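Local coordinates for phosphatidylglycerophosphatase B (Bacillus subtilis, PDB 6FMX), which removes the terminal phosphate of phosphatidylglycerophosphate to yield phosphatidylglycerol and also dephosphorylates undecaprenyl pyrophosphate at the cell membrane, at residues 55-60 and 184-189; 71-76 and 138-143; 134-139 and 192-197. One frame throughout, in Å; residues are numbered along the deposited sequence.

Contact 1 of 3, residues 55-60 and 184-189; sequences LIRQPW and RVYLGV. With WO4 (tungstate(VI)ion), chain G.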
loop_
_atom_site.group_PDB
_atom_site.type_symbol
_atom_site.label_atom_id
_atom_site.label_comp_id
_atom_site.label_asym_id
_atom_site.label_seq_id
_atom_site.Cartn_x
_atom_site.Cartn_y
_atom_site.Cartn_z
ATOM N N LEU A 55 9.140 11.495 18.915
ATOM C CA LEU A 55 10.218 12.428 19.239
ATOM C C LEU A 55 10.612 13.310 18.066
ATOM O O LEU A 55 11.158 14.395 18.281
ATOM C CB LEU A 55 11.449 11.664 19.728
ATOM C CG LEU A 55 11.262 10.863 21.015
ATOM C CD1 LEU A 55 12.608 10.446 21.584
ATOM C CD2 LEU A 55 10.452 11.638 22.049
ATOM N N ILE A 56 10.365 12.865 16.832
ATOM C CA ILE A 56 10.697 13.662 15.657
ATOM C C ILE A 56 9.580 14.626 15.288
ATOM O O ILE A 56 9.787 15.511 14.445
ATOM C CB ILE A 56 11.031 12.732 14.468
ATOM C CG1 ILE A 56 11.799 13.474 13.363
ATOM C CG2 ILE A 56 9.778 12.028 13.936
ATOM C CD1 ILE A 56 12.927 14.384 13.843
ATOM N N ARG A 57 8.410 14.502 15.905
ATOM C CA ARG A 57 7.259 15.283 15.478
ATOM C C ARG A 57 7.489 16.774 15.678
ATOM O O ARG A 57 8.129 17.204 16.642
ATOM C CB ARG A 57 6.010 14.852 16.246
ATOM C CG ARG A 57 5.416 13.534 15.789
ATOM C CD ARG A 57 4.221 13.178 16.648
ATOM N NE ARG A 57 3.694 11.848 16.360
ATOM C CZ ARG A 57 2.654 11.327 16.995
ATOM N NH1 ARG A 57 2.057 12.028 17.956
ATOM N NH2 ARG A 57 2.220 10.109 16.694
ATOM N N GLN A 58 6.972 17.551 14.735
ATOM C CA GLN A 58 6.704 18.972 14.847
ATOM C C GLN A 58 5.321 19.228 14.293
ATOM O O GLN A 58 4.837 18.469 13.436
ATOM C CB GLN A 58 7.746 19.810 14.086
ATOM C CG GLN A 58 9.177 19.683 14.609
ATOM C CD GLN A 58 9.346 20.219 16.023
ATOM O OE1 GLN A 58 8.613 21.110 16.455
ATOM N NE2 GLN A 58 10.325 19.689 16.743
ATOM N N PRO A 59 4.621 20.262 14.776
ATOM C CA PRO A 59 3.275 20.537 14.255
ATOM C C PRO A 59 3.236 20.765 12.752
ATOM O O PRO A 59 2.313 20.274 12.087
ATOM C CB PRO A 59 2.851 21.782 15.041
ATOM C CG PRO A 59 3.552 21.631 16.339
ATOM C CD PRO A 59 4.899 21.035 16.004
ATOM N N TRP A 60 4.204 21.497 12.190
ATOM C CA TRP A 60 4.234 21.645 10.737
ATOM C C TRP A 60 4.355 20.288 10.053
ATOM O O TRP A 60 3.653 20.010 9.073
ATOM C CB TRP A 60 5.371 22.578 10.313
ATOM C CG TRP A 60 6.775 22.040 10.446
ATOM C CD1 TRP A 60 7.619 22.223 11.493
ATOM C CD2 TRP A 60 7.507 21.279 9.471
ATOM N NE1 TRP A 60 8.825 21.610 11.248
ATOM C CE2 TRP A 60 8.780 21.023 10.011
ATOM C CE3 TRP A 60 7.202 20.782 8.203
ATOM C CZ2 TRP A 60 9.751 20.291 9.326
ATOM C CZ3 TRP A 60 8.162 20.058 7.522
ATOM C CH2 TRP A 60 9.423 19.815 8.086
ATOM N N ARG A 184 1.957 6.406 8.514
ATOM C CA ARG A 184 1.120 5.690 9.477
ATOM C C ARG A 184 1.850 5.465 10.792
ATOM O O ARG A 184 1.227 5.483 11.860
ATOM C CB ARG A 184 0.651 4.344 8.912
ATOM C CG ARG A 184 0.091 4.409 7.491
ATOM C CD ARG A 184 -1.028 5.442 7.407
ATOM N NE ARG A 184 -2.239 5.013 8.100
ATOM C CZ ARG A 184 -3.274 5.810 8.351
ATOM N NH1 ARG A 184 -3.246 7.084 7.978
ATOM N NH2 ARG A 184 -4.338 5.336 8.980
ATOM N N VAL A 185 3.163 5.246 10.741
ATOM C CA VAL A 185 3.923 5.098 11.975
ATOM C C VAL A 185 4.134 6.459 12.628
ATOM O O VAL A 185 3.949 6.616 13.840
ATOM C CB VAL A 185 5.258 4.384 11.709
ATOM C CG1 VAL A 185 6.024 4.232 13.005
ATOM C CG2 VAL A 185 5.009 3.005 11.053
ATOM N N TYR A 186 4.503 7.464 11.829
ATOM C CA TYR A 186 4.644 8.833 12.326
ATOM C C TYR A 186 3.380 9.309 13.037
ATOM O O TYR A 186 3.447 9.909 14.118
ATOM C CB TYR A 186 4.979 9.778 11.162
ATOM C CG TYR A 186 5.117 11.234 11.578
ATOM C CD1 TYR A 186 3.998 12.032 11.776
ATOM C CD2 TYR A 186 6.368 11.813 11.753
ATOM C CE1 TYR A 186 4.114 13.353 12.169
ATOM C CE2 TYR A 186 6.495 13.150 12.134
ATOM C CZ TYR A 186 5.360 13.907 12.339
ATOM O OH TYR A 186 5.456 15.225 12.728
ATOM N N LEU A 187 2.223 9.108 12.413
ATOM C CA LEU A 187 0.962 9.601 12.951
ATOM C C LEU A 187 0.422 8.739 14.087
ATOM O O LEU A 187 -0.670 9.021 14.593
ATOM C CB LEU A 187 -0.082 9.709 11.834
ATOM C CG LEU A 187 0.237 10.720 10.730
ATOM C CD1 LEU A 187 -0.671 10.530 9.524
ATOM C CD2 LEU A 187 0.133 12.155 11.272
ATOM N N GLY A 188 1.147 7.697 14.481
ATOM C CA GLY A 188 0.791 6.935 15.661
ATOM C C GLY A 188 -0.465 6.096 15.561
ATOM O O GLY A 188 -1.128 5.864 16.580
ATOM N N VAL A 189 -0.802 5.602 14.369
ATOM C CA VAL A 189 -1.979 4.755 14.200
ATOM C C VAL A 189 -1.642 3.362 13.689
ATOM O O VAL A 189 -2.519 2.488 13.697
ATOM C CB VAL A 189 -3.032 5.421 13.289
ATOM C CG1 VAL A 189 -3.678 6.587 14.024
ATOM C CG2 VAL A 189 -2.406 5.892 11.998
HETATM W W WO4 G . -5.359 1.865 8.360
HETATM O O1 WO4 G . -5.471 2.959 10.075
HETATM O O2 WO4 G . -5.495 -0.123 8.747
HETATM O O3 WO4 G . -6.973 2.301 7.197
HETATM O O4 WO4 G . -3.576 2.238 7.516
#

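Contact 2 of 3, residues 71-76 and 138-143; sequences LGASSF and SGHSMN. With WO4 (tungstate(VI)ion), chain G; OLC ((2R)-2,3-dihydroxypropyl (9Z)-octadec-9-enoate), chain B; OLC ((2R)-2,3-dihydroxypropyl (9Z)-octadec-9-enoate), chain F.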
loop_
_atom_site.group_PDB
_atom_site.type_symbol
_atom_site.label_atom_id
_atom_site.label_comp_id
_atom_site.label_asym_id
_atom_site.label_seq_id
_atom_site.Cartn_x
_atom_site.Cartn_y
_atom_site.Cartn_z
ATOM N N LEU A 71 -2.703 10.105 0.527
ATOM C CA LEU A 71 -2.388 9.386 -0.705
ATOM C C LEU A 71 -2.624 7.887 -0.569
ATOM O O LEU A 71 -2.772 7.199 -1.588
ATOM C CB LEU A 71 -0.939 9.647 -1.119
ATOM C CG LEU A 71 -0.560 11.115 -1.307
ATOM C CD1 LEU A 71 0.951 11.266 -1.323
ATOM C CD2 LEU A 71 -1.177 11.680 -2.577
ATOM N N GLY A 72 -2.667 7.366 0.655
ATOM C CA GLY A 72 -2.966 5.973 0.902
ATOM C C GLY A 72 -4.402 5.683 1.268
ATOM O O GLY A 72 -4.754 4.514 1.472
ATOM N N ALA A 73 -5.247 6.708 1.367
ATOM C CA ALA A 73 -6.621 6.507 1.809
ATOM C C ALA A 73 -7.456 5.939 0.672
ATOM O O ALA A 73 -7.373 6.401 -0.470
ATOM C CB ALA A 73 -7.223 7.821 2.304
ATOM N N SER A 74 -8.271 4.934 0.989
ATOM C CA SER A 74 -9.116 4.343 -0.042
ATOM C C SER A 74 -10.120 5.351 -0.585
ATOM O O SER A 74 -10.549 5.240 -1.740
ATOM C CB SER A 74 -9.826 3.106 0.504
ATOM O OG SER A 74 -11.107 3.442 0.988
ATOM N N SER A 75 -10.490 6.349 0.223
ATOM C CA SER A 75 -11.360 7.403 -0.279
ATOM C C SER A 75 -10.671 8.277 -1.315
ATOM O O SER A 75 -11.356 8.917 -2.119
ATOM C CB SER A 75 -11.865 8.268 0.873
ATOM O OG SER A 75 -10.843 9.143 1.319
ATOM N N PHE A 76 -9.342 8.325 -1.310
ATOM C CA PHE A 76 -8.601 9.019 -2.354
ATOM C C PHE A 76 -8.300 8.112 -3.538
ATOM O O PHE A 76 -8.394 8.550 -4.689
ATOM C CB PHE A 76 -7.288 9.562 -1.786
ATOM C CG PHE A 76 -6.349 10.118 -2.820
ATOM C CD1 PHE A 76 -6.570 11.369 -3.376
ATOM C CD2 PHE A 76 -5.227 9.408 -3.209
ATOM C CE1 PHE A 76 -5.693 11.892 -4.320
ATOM C CE2 PHE A 76 -4.353 9.919 -4.144
ATOM C CZ PHE A 76 -4.582 11.166 -4.703
ATOM N N SER A 138 -1.792 -2.853 7.899
ATOM C CA SER A 138 -2.198 -1.468 7.670
ATOM C C SER A 138 -2.856 -1.316 6.306
ATOM O O SER A 138 -2.260 -1.649 5.280
ATOM C CB SER A 138 -0.991 -0.531 7.774
ATOM O OG SER A 138 -1.278 0.723 7.170
ATOM N N GLY A 139 -4.082 -0.793 6.293
ATOM C CA GLY A 139 -4.789 -0.645 5.033
ATOM C C GLY A 139 -4.195 0.427 4.133
ATOM O O GLY A 139 -4.125 0.247 2.919
ATOM N N HIS A 140 -3.766 1.556 4.716
ATOM C CA HIS A 140 -3.145 2.598 3.893
ATOM C C HIS A 140 -1.886 2.075 3.216
ATOM O O HIS A 140 -1.636 2.361 2.038
ATOM C CB HIS A 140 -2.812 3.836 4.737
ATOM C CG HIS A 140 -3.954 4.791 4.927
ATOM N ND1 HIS A 140 -5.145 4.433 5.524
ATOM C CD2 HIS A 140 -4.057 6.115 4.654
ATOM C CE1 HIS A 140 -5.939 5.486 5.588
ATOM N NE2 HIS A 140 -5.302 6.522 5.071
ATOM N N SER A 141 -1.073 1.310 3.948
ATOM C CA SER A 141 0.151 0.770 3.376
ATOM C C SER A 141 -0.152 -0.289 2.333
ATOM O O SER A 141 0.500 -0.367 1.287
ATOM C CB SER A 141 1.031 0.198 4.490
ATOM O OG SER A 141 1.134 1.126 5.562
ATOM N N MET A 142 -1.163 -1.128 2.612
ATOM C CA MET A 142 -1.578 -2.153 1.666
ATOM C C MET A 142 -2.171 -1.535 0.404
ATOM O O MET A 142 -1.907 -2.009 -0.708
ATOM C CB MET A 142 -2.589 -3.078 2.335
ATOM C CG MET A 142 -2.854 -4.372 1.589
ATOM S SD MET A 142 -3.359 -5.660 2.743
ATOM C CE MET A 142 -4.233 -6.757 1.619
ATOM N N ASN A 143 -2.994 -0.491 0.563
ATOM C CA ASN A 143 -3.514 0.255 -0.585
ATOM C C ASN A 143 -2.381 0.837 -1.421
ATOM O O ASN A 143 -2.388 0.738 -2.656
ATOM C CB ASN A 143 -4.417 1.404 -0.119
ATOM C CG ASN A 143 -5.709 0.946 0.523
ATOM O OD1 ASN A 143 -6.061 -0.227 0.494
ATOM N ND2 ASN A 143 -6.428 1.899 1.121
HETATM W W WO4 G . -5.359 1.865 8.360
HETATM O O1 WO4 G . -5.471 2.959 10.075
HETATM O O2 WO4 G . -5.495 -0.123 8.747
HETATM O O3 WO4 G . -6.973 2.301 7.197
HETATM O O4 WO4 G . -3.576 2.238 7.516
HETATM C C18 OLC B . -3.648 10.104 -20.635
HETATM C C10 OLC B . -3.030 12.182 -13.496
HETATM C C9 OLC B . -3.372 12.789 -12.375
HETATM C C17 OLC B . -4.829 9.783 -19.718
HETATM C C11 OLC B . -3.990 11.245 -14.232
HETATM C C8 OLC B . -4.751 12.578 -11.753
HETATM C C24 OLC B . -12.297 12.283 -1.044
HETATM C C16 OLC B . -4.464 8.702 -18.698
HETATM C C12 OLC B . -4.897 12.041 -15.176
HETATM C C7 OLC B . -4.952 13.518 -10.568
HETATM C C15 OLC B . -3.872 9.340 -17.445
HETATM C C13 OLC B . -4.813 11.488 -16.599
HETATM C C6 OLC B . -6.340 13.264 -9.985
HETATM C C14 OLC B . -4.971 9.972 -16.587
HETATM C C5 OLC B . -6.351 13.593 -8.491
HETATM C C4 OLC B . -7.039 12.463 -7.722
HETATM C C3 OLC B . -8.429 12.894 -7.255
HETATM C C2 OLC B . -8.871 12.002 -6.097
HETATM C C21 OLC B . -11.333 12.472 -3.352
HETATM C C1 OLC B . -10.090 12.591 -5.384
HETATM C C22 OLC B . -11.182 12.887 -1.890
HETATM O O19 OLC B . -11.023 12.954 -6.014
HETATM O O25 OLC B . -11.816 12.011 0.248
HETATM O O23 OLC B . -9.952 12.429 -1.407
HETATM O O20 OLC B . -10.104 12.705 -3.987
HETATM C C10 OLC F . -14.420 -3.610 -11.653
HETATM C C9 OLC F . -14.352 -3.489 -10.330
HETATM C C11 OLC F . -14.670 -4.962 -12.276
HETATM C C8 OLC F . -14.524 -4.704 -9.451
HETATM C C24 OLC F . -13.604 1.642 2.157
HETATM C C12 OLC F . -13.338 -5.638 -12.576
HETATM C C7 OLC F . -15.063 -4.276 -8.092
HETATM C C6 OLC F . -14.565 -2.885 -7.718
HETATM C C5 OLC F . -14.249 -2.799 -6.229
HETATM C C4 OLC F . -14.743 -1.483 -5.640
HETATM C C3 OLC F . -13.752 -0.934 -4.621
HETATM C C2 OLC F . -14.078 -1.431 -3.217
HETATM C C21 OLC F . -14.274 0.392 0.111
HETATM C C1 OLC F . -13.748 -0.354 -2.210
HETATM C C22 OLC F . -13.092 0.865 0.950
HETATM O O19 OLC F . -13.397 0.754 -2.580
HETATM O O25 OLC F . -14.158 0.731 3.113
HETATM O O23 OLC F . -12.340 -0.269 1.397
HETATM O O20 OLC F . -13.844 -0.630 -0.786
#

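Contact 3 of 3, residues 134-139 and 192-197; sequences FSFPSG and VTDVLG. With WO4 (tungstate(VI)ion), chain G.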
loop_
_atom_site.group_PDB
_atom_site.type_symbol
_atom_site.label_atom_id
_atom_site.label_comp_id
_atom_site.label_asym_id
_atom_site.label_seq_id
_atom_site.Cartn_x
_atom_site.Cartn_y
_atom_site.Cartn_z
ATOM N N PHE A 134 -9.044 -2.631 13.520
ATOM C CA PHE A 134 -7.854 -3.258 14.071
ATOM C C PHE A 134 -6.619 -2.828 13.282
ATOM O O PHE A 134 -6.707 -2.200 12.223
ATOM C CB PHE A 134 -8.015 -4.778 14.092
ATOM C CG PHE A 134 -8.979 -5.253 15.142
ATOM C CD1 PHE A 134 -8.729 -5.010 16.475
ATOM C CD2 PHE A 134 -10.149 -5.906 14.793
ATOM C CE1 PHE A 134 -9.624 -5.423 17.455
ATOM C CE2 PHE A 134 -11.043 -6.325 15.762
ATOM C CZ PHE A 134 -10.783 -6.081 17.094
ATOM N N SER A 135 -5.449 -3.174 13.823
ATOM C CA SER A 135 -4.200 -2.544 13.405
ATOM C C SER A 135 -3.480 -3.287 12.282
ATOM O O SER A 135 -2.800 -2.652 11.471
ATOM C CB SER A 135 -3.261 -2.418 14.607
ATOM O OG SER A 135 -2.342 -1.370 14.416
ATOM N N PHE A 136 -3.597 -4.615 12.209
ATOM C CA PHE A 136 -2.743 -5.423 11.338
ATOM C C PHE A 136 -3.570 -6.177 10.296
ATOM O O PHE A 136 -4.496 -6.911 10.668
ATOM C CB PHE A 136 -1.920 -6.439 12.176
ATOM C CG PHE A 136 -0.923 -7.247 11.364
ATOM C CD1 PHE A 136 -1.304 -8.430 10.752
ATOM C CD2 PHE A 136 0.394 -6.827 11.230
ATOM C CE1 PHE A 136 -0.395 -9.174 10.003
ATOM C CE2 PHE A 136 1.317 -7.575 10.489
ATOM C CZ PHE A 136 0.918 -8.745 9.879
ATOM N N PRO A 137 -3.244 -6.068 8.997
ATOM C CA PRO A 137 -2.197 -5.230 8.391
ATOM C C PRO A 137 -2.700 -3.817 8.095
ATOM O O PRO A 137 -3.916 -3.629 8.037
ATOM C CB PRO A 137 -1.859 -5.968 7.089
ATOM C CG PRO A 137 -3.111 -6.724 6.743
ATOM C CD PRO A 137 -3.852 -6.998 8.028
ATOM N N SER A 138 -1.792 -2.853 7.899
ATOM C CA SER A 138 -2.198 -1.468 7.670
ATOM C C SER A 138 -2.856 -1.316 6.306
ATOM O O SER A 138 -2.260 -1.649 5.280
ATOM C CB SER A 138 -0.991 -0.531 7.774
ATOM O OG SER A 138 -1.278 0.723 7.170
ATOM N N GLY A 139 -4.082 -0.793 6.293
ATOM C CA GLY A 139 -4.789 -0.645 5.033
ATOM C C GLY A 139 -4.195 0.427 4.133
ATOM O O GLY A 139 -4.125 0.247 2.919
ATOM N N VAL A 192 5.080 -0.364 12.935
ATOM C CA VAL A 192 5.907 -0.648 11.767
ATOM C C VAL A 192 5.532 -1.998 11.161
ATOM O O VAL A 192 5.427 -2.138 9.938
ATOM C CB VAL A 192 7.400 -0.584 12.146
ATOM C CG1 VAL A 192 8.254 -1.414 11.180
ATOM C CG2 VAL A 192 7.862 0.852 12.153
ATOM N N THR A 193 5.305 -3.009 12.003
ATOM C CA THR A 193 4.991 -4.324 11.448
ATOM C C THR A 193 3.640 -4.343 10.745
ATOM O O THR A 193 3.463 -5.106 9.785
ATOM C CB THR A 193 5.036 -5.395 12.540
ATOM O OG1 THR A 193 4.256 -4.966 13.663
ATOM C CG2 THR A 193 6.473 -5.646 12.969
ATOM N N ASP A 194 2.668 -3.545 11.210
ATOM C CA ASP A 194 1.433 -3.388 10.443
ATOM C C ASP A 194 1.731 -2.868 9.046
ATOM O O ASP A 194 1.101 -3.288 8.066
ATOM C CB ASP A 194 0.458 -2.419 11.118
ATOM C CG ASP A 194 0.116 -2.793 12.534
ATOM O OD1 ASP A 194 0.086 -4.002 12.858
ATOM O OD2 ASP A 194 -0.170 -1.850 13.308
ATOM N N VAL A 195 2.666 -1.920 8.950
ATOM C CA VAL A 195 3.001 -1.307 7.668
ATOM C C VAL A 195 3.700 -2.315 6.764
ATOM O O VAL A 195 3.358 -2.459 5.583
ATOM C CB VAL A 195 3.862 -0.054 7.896
ATOM C CG1 VAL A 195 4.476 0.423 6.581
ATOM C CG2 VAL A 195 3.013 1.050 8.537
ATOM N N LEU A 196 4.708 -3.012 7.302
ATOM C CA LEU A 196 5.416 -4.016 6.514
ATOM C C LEU A 196 4.476 -5.131 6.070
ATOM O O LEU A 196 4.573 -5.615 4.938
ATOM C CB LEU A 196 6.593 -4.586 7.311
ATOM C CG LEU A 196 7.736 -3.663 7.732
ATOM C CD1 LEU A 196 8.733 -4.416 8.593
ATOM C CD2 LEU A 196 8.429 -3.081 6.532
ATOM N N GLY A 197 3.557 -5.550 6.947
ATOM C CA GLY A 197 2.576 -6.551 6.555
ATOM C C GLY A 197 1.707 -6.094 5.401
ATOM O O GLY A 197 1.447 -6.856 4.467
HETATM W W WO4 G . -5.359 1.865 8.360
HETATM O O1 WO4 G . -5.471 2.959 10.075
HETATM O O2 WO4 G . -5.495 -0.123 8.747
HETATM O O3 WO4 G . -6.973 2.301 7.197
HETATM O O4 WO4 G . -3.576 2.238 7.516
#

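Contact 1 of 3, residues 55-60 and 184-189
Arg-57 lies across the ring of Tyr-186 and ends on that residue's own backbone carbonyl. Its CG sits over one face of the ring, 3.5 Å from CZ of Tyr-186, and from there the side chain runs out extended (chi2 178°, chi3 -174°) to bring the guanidinium side-on to the carbonyl. Two nitrogens share the one oxygen: Arg-57 NE is 3.0 Å and Arg-57 NH2 2.9 Å from Tyr-186 O, both with bent N-H geometry, the oxygen lying somewhat out of the guanidinium plane. NH2 also donates to the carbonyl of Ala-126, which ties in the loop beyond helix 96-118. Ile-56 adds an apolar touch, CG2 resting 3.9 Å from CE2 of Tyr-186. The phenol end meets the start of helix 59-70: Gln-58 N, at the N-cap, gives Tyr-186 OH a weak bond of 3.4 Å, and a firmer partner of the hydroxyl is Asn-62 OD1. Two residues before Tyr-186, Arg-184 leads away from segment 55-60, its NH2 2.9 Å from O1 of the tungstate. The carbonyl held by Arg-57 belongs to the last turn of helix 166-186, which Gly-188 closes in a Schellman motif, within phosphatase sequence motif III of the PAP2 superfamily.

Contact 2 of 3, residues 71-76 and 138-143
Backbone atoms lie over one face of the His-140 imidazole: the carbonyl oxygen of Gly-72 and CA of Ala-73. The histidine belongs to phosphatase sequence motif II of the PAP2 fold, at the start of helix 139-158, and is assigned as the proton donor. Ala-73 CA makes a CH-pi contact, 3.9 Å from the ring centroid, and its CB reaches to 3.6 Å from His-140 NE2. On the ring's edge ND1 faces the tungstate, 3.3 Å from O3, so the turn meets the ring at a face and the anion at its edge. The helix start supplies further donors to the anion, with Gly-139 N 2.9 Å from O2 and Ser-138 OG 2.8 Å from O4; Ser-138 OG also caps the helix by accepting from Ser-141 N. Without the imidazole, as with an alanine here, tungstate O3 is likely to lose its ring donor and a gap to open beside Ala-73. One turn further along, CG of Asn-143 stands anti to its carbonyl carbon (chi1 -68°), which directs the amide at the same turn, while its OD1 accepts from Arg-108. Asn-143 ND2 donates to Gly-72 O over 3.1 Å, the oxygen lying in the amide plane and the N-H...O angle a fairly straight 158°.

Contact 3 of 3, residues 134-139 and 192-197
Two hydrogen bonds join the loop 134-139 to the first turns of helix 192-215, and both end on Asp-194. The side-chain bond is very short: Ser-135 OG donates to Asp-194 OD2 at 2.5 Å, with the hydroxyl swung anti to the backbone N of its own residue (chi1 -155°). The backbone bond runs from Ser-138 N to Asp-194 O over 2.9 Å; it is almost straight at the hydrogen (172°), yet the donor stands well above the carbonyl plane. Beyond the two segments the carboxylate is held further, OD1 in a salt bridge with Arg-120 and OD2 accepting from Phe-191 N, so each oxygen of this buried group has a donor. Asp-194 belongs to phosphatase sequence motif III and is assigned to steady the nucleophile His-190, while Pro-137 to Gly-139 belong to motif II; the contact therefore joins two signature motifs of the PAP2 family. His-190 ND1 is itself weakly bonded to Ser-135 O. The edge of the Phe-136 ring faces oxygens: CD2 is 3.3 Å from Asp-194 OD1 and CE2 3.3 Å from Thr-193 O, with the ring and carboxylate planes 65° apart. Van der Waals packing follows the cis peptide bond, where Pro-137 places CB 3.9 Å from Gly-197 C, against a helix surface without a side chain at that position. Next to it, Ser-138 CB packs 4.1 Å from Val-195 CA.

Overall arrangement
From the N terminus, the chain passes helices 21-36 and 40-54 before reaching 55-60, whose partner 184-189 closes the longest loop, contact 1, between the start of helix 59-70 and the end of helix 166-186. Inside that loop, contact 2 joins the turn between helices 59-70 and 74-92 to the start of helix 139-158. Contact 3 begins on 134-139, sharing Ser-138 and Gly-139 with contact 2, and reaches helix 192-215, so it crosses contact 1. Val-185 of contact 1 packs on Val-192 and Val-195 of contact 3, and Arg-184 reaches His-140 and Ser-138. All three contacts include residues that hydrogen-bond the tungstate.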